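Local coordinates for protein hemoglobin subunit alpha (Isurus oxyrinchus, PDB 3MKB) that probably carries oxygen in shark blood as the heme-binding alpha chain of a tetrameric hemoglobin, at residues C104-L109 with K126-I131; S8-I13 with S68-D73. One frame throughout, in Å; residues are numbered along the deposited sequence.

Contact 1. Residues C104-L109 with K126-I131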
ATOM      1  N   CYS A 104       5.189  -2.438 -12.764  1.00 26.19           N
ATOM      2  CA  CYS A 104       6.161  -3.186 -13.548  1.00 26.85           C
ATOM      3  C   CYS A 104       5.773  -3.280 -15.046  1.00 26.10           C
ATOM      4  O   CYS A 104       6.638  -3.219 -15.859  1.00 25.77           O
ATOM      5  CB  CYS A 104       6.374  -4.613 -12.979  1.00 25.66           C
ATOM      6  SG  CYS A 104       7.208  -4.509 -11.425  1.00 28.24           S
ATOM      7  N   ILE A 105       4.482  -3.372 -15.376  1.00 26.41           N
ATOM      8  CA  ILE A 105       4.083  -3.313 -16.780  1.00 25.00           C
ATOM      9  C   ILE A 105       4.345  -1.925 -17.339  1.00 25.87           C
ATOM     10  O   ILE A 105       4.836  -1.779 -18.476  1.00 27.52           O
ATOM     11  CB  ILE A 105       2.546  -3.680 -16.980  1.00 27.30           C
ATOM     12  CG1 ILE A 105       2.319  -5.180 -16.742  1.00 25.20           C
ATOM     13  CG2 ILE A 105       2.130  -3.389 -18.455  1.00 24.43           C
ATOM     14  CD1 ILE A 105       0.843  -5.611 -16.651  1.00 26.04           C
ATOM     15  N   LEU A 106       4.045  -0.896 -16.550  1.00 28.61           N
ATOM     16  CA  LEU A 106       4.214   0.484 -17.023  1.00 28.55           C
ATOM     17  C   LEU A 106       5.697   0.738 -17.260  1.00 28.92           C
ATOM     18  O   LEU A 106       6.071   1.339 -18.263  1.00 29.62           O
ATOM     19  CB  LEU A 106       3.694   1.472 -16.003  1.00 28.49           C
ATOM     20  CG  LEU A 106       2.144   1.456 -15.860  1.00 30.60           C
ATOM     21  CD1 LEU A 106       1.815   2.398 -14.726  1.00 27.03           C
ATOM     22  CD2 LEU A 106       1.443   1.896 -17.184  1.00 28.95           C
ATOM     23  N   VAL A 107       6.537   0.347 -16.297  1.00 27.87           N
ATOM     24  CA  VAL A 107       7.992   0.507 -16.503  1.00 27.34           C
ATOM     25  C   VAL A 107       8.544  -0.218 -17.740  1.00 26.01           C
ATOM     26  O   VAL A 107       9.388   0.299 -18.467  1.00 26.54           O
ATOM     27  CB  VAL A 107       8.771   0.144 -15.236  1.00 27.78           C
ATOM     28  CG1 VAL A 107      10.323  -0.029 -15.574  1.00 28.16           C
ATOM     29  CG2 VAL A 107       8.430   1.158 -14.148  1.00 23.63           C
ATOM     30  N   THR A 108       8.084  -1.433 -17.985  1.00 26.47           N
ATOM     31  CA  THR A 108       8.400  -2.158 -19.215  1.00 26.18           C
ATOM     32  C   THR A 108       8.024  -1.336 -20.437  1.00 26.09           C
ATOM     33  O   THR A 108       8.782  -1.295 -21.423  1.00 25.71           O
ATOM     34  CB  THR A 108       7.673  -3.548 -19.264  1.00 25.67           C
ATOM     35  OG1 THR A 108       8.085  -4.342 -18.152  1.00 26.29           O
ATOM     36  CG2 THR A 108       7.863  -4.303 -20.598  1.00 27.33           C
ATOM     37  N   LEU A 109       6.842  -0.696 -20.448  1.00 27.59           N
ATOM     38  CA  LEU A 109       6.463   0.040 -21.688  1.00 25.66           C
ATOM     39  C   LEU A 109       7.388   1.235 -21.870  1.00 27.88           C
ATOM     40  O   LEU A 109       7.790   1.572 -23.006  1.00 26.15           O
ATOM     41  CB  LEU A 109       5.000   0.511 -21.617  1.00 26.27           C
ATOM     42  CG  LEU A 109       3.990  -0.664 -21.504  1.00 27.13           C
ATOM     43  CD1 LEU A 109       2.555  -0.130 -21.027  1.00 30.69           C
ATOM     44  CD2 LEU A 109       3.889  -1.377 -22.854  1.00 29.78           C
ATOM     45  N   LYS A 126      -4.709   3.898 -15.960  1.00 30.91           N
ATOM     46  CA  LYS A 126      -6.146   3.786 -15.710  1.00 32.51           C
ATOM     47  C   LYS A 126      -6.730   2.444 -16.090  1.00 30.97           C
ATOM     48  O   LYS A 126      -7.522   1.893 -15.325  1.00 31.11           O
ATOM     49  CB  LYS A 126      -6.950   4.903 -16.396  1.00 31.58           C
ATOM     50  CG  LYS A 126      -6.680   6.234 -15.748  1.00 37.49           C
ATOM     51  CD  LYS A 126      -7.303   7.375 -16.551  1.00 43.53           C
ATOM     52  CE  LYS A 126      -8.823   7.373 -16.364  1.00 46.29           C
ATOM     53  NZ  LYS A 126      -9.411   8.708 -16.727  1.00 48.07           N
ATOM     54  N   LEU A 127      -6.387   1.941 -17.262  1.00 31.09           N
ATOM     55  CA  LEU A 127      -6.707   0.552 -17.622  1.00 32.44           C
ATOM     56  C   LEU A 127      -6.191  -0.460 -16.573  1.00 32.01           C
ATOM     57  O   LEU A 127      -6.951  -1.293 -16.056  1.00 31.58           O
ATOM     58  CB  LEU A 127      -6.182   0.205 -19.020  1.00 31.79           C
ATOM     59  CG  LEU A 127      -6.376  -1.255 -19.493  1.00 35.73           C
ATOM     60  CD1 LEU A 127      -7.859  -1.654 -19.538  1.00 34.40           C
ATOM     61  CD2 LEU A 127      -5.632  -1.576 -20.805  1.00 33.79           C
ATOM     62  N   LEU A 128      -4.896  -0.409 -16.257  1.00 31.55           N
ATOM     63  CA  LEU A 128      -4.377  -1.337 -15.206  1.00 30.94           C
ATOM     64  C   LEU A 128      -5.072  -1.273 -13.833  1.00 30.72           C
ATOM     65  O   LEU A 128      -5.325  -2.333 -13.222  1.00 29.90           O
ATOM     66  CB  LEU A 128      -2.833  -1.245 -15.073  1.00 29.84           C
ATOM     67  CG  LEU A 128      -2.062  -1.507 -16.382  1.00 30.65           C
ATOM     68  CD1 LEU A 128      -0.533  -1.331 -16.360  1.00 28.69           C
ATOM     69  CD2 LEU A 128      -2.402  -2.911 -16.907  1.00 35.64           C
ATOM     70  N   SER A 129      -5.425  -0.060 -13.378  1.00 31.89           N
ATOM     71  CA  SER A 129      -6.178   0.153 -12.114  1.00 34.52           C
ATOM     72  C   SER A 129      -7.532  -0.510 -12.137  1.00 33.67           C
ATOM     73  O   SER A 129      -7.905  -1.168 -11.165  1.00 34.36           O
ATOM     74  CB  SER A 129      -6.356   1.636 -11.742  1.00 33.34           C
ATOM     75  OG  SER A 129      -5.091   2.179 -11.453  1.00 39.41           O
ATOM     76  N   ALA A 130      -8.252  -0.348 -13.250  1.00 33.71           N
ATOM     77  CA  ALA A 130      -9.543  -1.038 -13.428  1.00 33.74           C
ATOM     78  C   ALA A 130      -9.365  -2.573 -13.474  1.00 33.57           C
ATOM     79  O   ALA A 130     -10.183  -3.338 -12.951  1.00 33.55           O
ATOM     80  CB  ALA A 130     -10.203  -0.533 -14.704  1.00 33.98           C
ATOM     81  N   ILE A 131      -8.263  -3.032 -14.064  1.00 33.80           N
ATOM     82  CA  ILE A 131      -7.992  -4.453 -14.101  1.00 34.08           C
ATOM     83  C   ILE A 131      -7.723  -4.926 -12.649  1.00 35.04           C
ATOM     84  O   ILE A 131      -8.425  -5.813 -12.171  1.00 35.18           O
ATOM     85  CB  ILE A 131      -6.874  -4.841 -15.101  1.00 34.09           C
ATOM     86  CG1 ILE A 131      -7.306  -4.530 -16.552  1.00 35.13           C
ATOM     87  CG2 ILE A 131      -6.547  -6.325 -14.982  1.00 31.94           C
ATOM     88  CD1 ILE A 131      -6.166  -4.605 -17.554  1.00 34.64           C
TER

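Contact 2. Residues S8-I13 with S68-D73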
ATOM      1  N   SER A   8      -8.349   5.833 -27.561  1.00 41.95           N
ATOM      2  CA  SER A   8      -7.480   5.740 -28.710  1.00 41.53           C
ATOM      3  C   SER A   8      -6.077   5.242 -28.289  1.00 41.28           C
ATOM      4  O   SER A   8      -5.497   4.297 -28.888  1.00 40.86           O
ATOM      5  CB  SER A   8      -7.406   7.100 -29.410  1.00 41.85           C
ATOM      6  OG  SER A   8      -6.384   7.072 -30.417  1.00 45.46           O
ATOM      7  N   THR A   9      -5.546   5.866 -27.249  1.00 39.51           N
ATOM      8  CA  THR A   9      -4.192   5.570 -26.813  1.00 40.13           C
ATOM      9  C   THR A   9      -4.056   4.132 -26.297  1.00 37.82           C
ATOM     10  O   THR A   9      -3.068   3.480 -26.599  1.00 37.16           O
ATOM     11  CB  THR A   9      -3.740   6.582 -25.748  1.00 40.94           C
ATOM     12  OG1 THR A   9      -3.380   7.820 -26.402  1.00 46.69           O
ATOM     13  CG2 THR A   9      -2.534   6.043 -24.943  1.00 42.57           C
ATOM     14  N   ILE A  10      -5.051   3.661 -25.538  1.00 36.16           N
ATOM     15  CA  ILE A  10      -5.090   2.282 -25.029  1.00 35.25           C
ATOM     16  C   ILE A  10      -5.085   1.296 -26.229  1.00 36.92           C
ATOM     17  O   ILE A  10      -4.253   0.406 -26.284  1.00 36.63           O
ATOM     18  CB  ILE A  10      -6.335   2.102 -24.055  1.00 36.09           C
ATOM     19  CG1 ILE A  10      -6.039   2.761 -22.689  1.00 32.72           C
ATOM     20  CG2 ILE A  10      -6.749   0.614 -23.870  1.00 32.03           C
ATOM     21  CD1 ILE A  10      -7.255   3.151 -21.855  1.00 34.47           C
ATOM     22  N   GLY A  11      -6.007   1.512 -27.184  1.00 37.61           N
ATOM     23  CA  GLY A  11      -6.081   0.778 -28.463  1.00 36.89           C
ATOM     24  C   GLY A  11      -4.719   0.607 -29.125  1.00 37.20           C
ATOM     25  O   GLY A  11      -4.299  -0.518 -29.466  1.00 35.79           O
ATOM     26  N   ALA A  12      -4.011   1.726 -29.308  1.00 37.09           N
ATOM     27  CA  ALA A  12      -2.678   1.659 -29.917  1.00 36.69           C
ATOM     28  C   ALA A  12      -1.706   0.828 -29.067  1.00 36.29           C
ATOM     29  O   ALA A  12      -1.007  -0.016 -29.616  1.00 35.91           O
ATOM     30  CB  ALA A  12      -2.108   3.109 -30.190  1.00 37.29           C
ATOM     31  N   ILE A  13      -1.634   1.104 -27.749  1.00 37.40           N
ATOM     32  CA  ILE A  13      -0.840   0.269 -26.808  1.00 37.27           C
ATOM     33  C   ILE A  13      -1.214  -1.232 -26.890  1.00 37.17           C
ATOM     34  O   ILE A  13      -0.314  -2.084 -26.952  1.00 36.70           O
ATOM     35  CB  ILE A  13      -0.884   0.776 -25.315  1.00 36.91           C
ATOM     36  CG1 ILE A  13      -0.418   2.240 -25.161  1.00 38.40           C
ATOM     37  CG2 ILE A  13      -0.088  -0.156 -24.332  1.00 38.42           C
ATOM     38  CD1 ILE A  13       1.018   2.500 -25.350  1.00 40.63           C
ATOM     39  N   SER A  68      -7.046  -8.145 -24.094  1.00 36.53           N
ATOM     40  CA  SER A  68      -8.498  -8.363 -24.036  1.00 37.57           C
ATOM     41  C   SER A  68      -9.304  -7.414 -23.176  1.00 36.71           C
ATOM     42  O   SER A  68     -10.384  -6.961 -23.609  1.00 35.44           O
ATOM     43  CB  SER A  68      -8.848  -9.797 -23.713  1.00 37.65           C
ATOM     44  OG  SER A  68      -8.547 -10.553 -24.863  1.00 43.29           O
ATOM     45  N   ALA A  69      -8.818  -7.113 -21.962  1.00 36.44           N
ATOM     46  CA  ALA A  69      -9.415  -6.065 -21.171  1.00 36.21           C
ATOM     47  C   ALA A  69      -9.531  -4.744 -21.972  1.00 36.92           C
ATOM     48  O   ALA A  69     -10.566  -4.050 -21.908  1.00 36.81           O
ATOM     49  CB  ALA A  69      -8.680  -5.861 -19.835  1.00 35.91           C
ATOM     50  N   ALA A  70      -8.465  -4.414 -22.708  1.00 37.88           N
ATOM     51  CA  ALA A  70      -8.441  -3.242 -23.565  1.00 39.00           C
ATOM     52  C   ALA A  70      -9.573  -3.315 -24.629  1.00 39.84           C
ATOM     53  O   ALA A  70     -10.204  -2.305 -24.944  1.00 41.27           O
ATOM     54  CB  ALA A  70      -7.110  -3.138 -24.229  1.00 38.15           C
ATOM     55  N   GLU A  71      -9.854  -4.510 -25.127  1.00 39.56           N
ATOM     56  CA  GLU A  71     -10.964  -4.693 -26.096  1.00 41.09           C
ATOM     57  C   GLU A  71     -12.353  -4.850 -25.393  1.00 41.21           C
ATOM     58  O   GLU A  71     -13.348  -5.260 -26.024  1.00 40.57           O
ATOM     59  CB  GLU A  71     -10.674  -5.892 -26.993  1.00 39.13           C
ATOM     60  CG  GLU A  71      -9.235  -5.903 -27.476  1.00 40.43           C
ATOM     61  CD  GLU A  71      -8.873  -7.102 -28.326  1.00 41.75           C
ATOM     62  OE1 GLU A  71      -9.161  -8.253 -27.915  1.00 41.22           O
ATOM     63  OE2 GLU A  71      -8.258  -6.892 -29.405  1.00 42.16           O
ATOM     64  N   HIS A  72     -12.379  -4.521 -24.098  1.00 41.26           N
ATOM     65  CA  HIS A  72     -13.579  -4.625 -23.250  1.00 42.26           C
ATOM     66  C   HIS A  72     -13.751  -3.421 -22.310  1.00 42.45           C
ATOM     67  O   HIS A  72     -14.265  -3.578 -21.188  1.00 42.43           O
ATOM     68  CB  HIS A  72     -13.508  -5.911 -22.408  1.00 41.59           C
ATOM     69  CG  HIS A  72     -13.793  -7.155 -23.192  1.00 39.69           C
ATOM     70  ND1 HIS A  72     -15.066  -7.662 -23.318  1.00 37.36           N
ATOM     71  CD2 HIS A  72     -12.987  -7.986 -23.891  1.00 35.08           C
ATOM     72  CE1 HIS A  72     -15.033  -8.754 -24.062  1.00 36.48           C
ATOM     73  NE2 HIS A  72     -13.785  -8.972 -24.423  1.00 37.42           N
ATOM     74  N   ASP A  73     -13.395  -2.226 -22.791  1.00 43.71           N
ATOM     75  CA  ASP A  73     -13.258  -1.038 -21.912  1.00 45.25           C
ATOM     76  C   ASP A  73     -14.529  -0.648 -21.147  1.00 45.76           C
ATOM     77  O   ASP A  73     -14.454  -0.036 -20.091  1.00 45.98           O
ATOM     78  CB  ASP A  73     -12.752   0.171 -22.722  1.00 45.00           C
ATOM     79  CG  ASP A  73     -11.246   0.400 -22.624  1.00 47.76           C
ATOM     80  OD1 ASP A  73     -10.558  -0.137 -21.713  1.00 49.06           O
ATOM     81  OD2 ASP A  73     -10.744   1.191 -23.467  1.00 48.86           O
TER

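Contact 1. Residues C104-L109 with K126-I131
Ile105 and Leu106, neighbours on helix 97-112, both receive the tip of Leu128 from helix 118-135, the G/H helix pairing of the globin fold. Ile105 comes first along the chain. Its CB lies 3.9 Å from Leu128 CD1, and its CG2, anti to the backbone N, is nearly as near to the same methyl; the two side chains cross at a slant. This side chain also lies about 5 Å from the heme, so the contact adjoins the heme pocket. Leu106 lies flank-on, with CG and CD2 both 3.9 Å from Leu128 CD1, and the two leucines run antiparallel, side by side. Leu128 reaches both because its chain is extended (chi2 176°), which carries CD1 straight away from its own helix while the backbones stay apart, with 8.8 Å between the CA atoms of Ile105 and Leu128. The meeting is wholly apolar and buried. Farther on, Thr108 is engaged with its own helix: Cys104 O accepts from Thr108 OG1 at 2.9 Å and from Thr108 N at 3.1 Å, the two donors approaching from opposite faces of the carbonyl plane.

Contact 2. Residues S8-I13 with S68-D73
Ile10 pushes its CG2 methyl into the corner between Ala70 and Asp73, joining helix 4-19 to the C-terminal end of helix 53-70 and the turn that follows: the A and E helices of the globin fold. The methyl is aimed almost straight at Ala70, and Ile10 CG2 stops 3.8 Å from Ala70 CB. A chi1 of -76° sets CG1 of Ile10 beside the backbone N and leaves CG2 anti to it, on the side of the second segment. Because Ala70 offers nothing larger than a methyl, the backbones come close, the CA atoms of Ile10 and Ala70 being 6.6 Å apart. Asp73 reaches back toward helix 4-19 and sets its carboxylate against the flank of the same methyl. Seen from Ile10 CG2, Ala70 CB and Asp73 OD2 lie nearly at right angles. Ile10 CD1 runs beside the carboxylate, 4.3 Å from Asp73 OD2 and so a little farther off than CG2. The Asp73 meeting is simple van der Waals contact between a carboxylate oxygen and a methyl. Phe2, from the N-terminal loop, packs on both Ile10 and Asp73. The chain reaches Asp73 by leaving helical geometry at Glu71, with His72 N bonded to Ala69 O at 2.9 Å. The other carboxylate oxygen, Asp73 OD1, is buried here with no partner in the model, which might raise the acid's pKa; Asp73 OD2 rests 4.1 Å from Ile10 CG2.

In the fold
From the N terminus, helix 4-19 supplies the first half of contact 2, which closes when the chain, 54 residues later, reaches the end of helix 53-70. Contact 1 then opens on helix 97-112 and closes on helix 118-135 after only 16 intervening residues, so the two follow in series without crossing. Their centres lie 12 Å apart, and segment 126-131 joins them: Leu128 serves contact 1, whereas Leu127 CD2 packs 3.9 Å from Ile10 CG2 and Ile131 CD1 lies 3.6 Å from Ala69 CB. Helix 118-135 thus ties helices 4-19 and 53-70 to helix 97-112, with Ile131 also touching the heme.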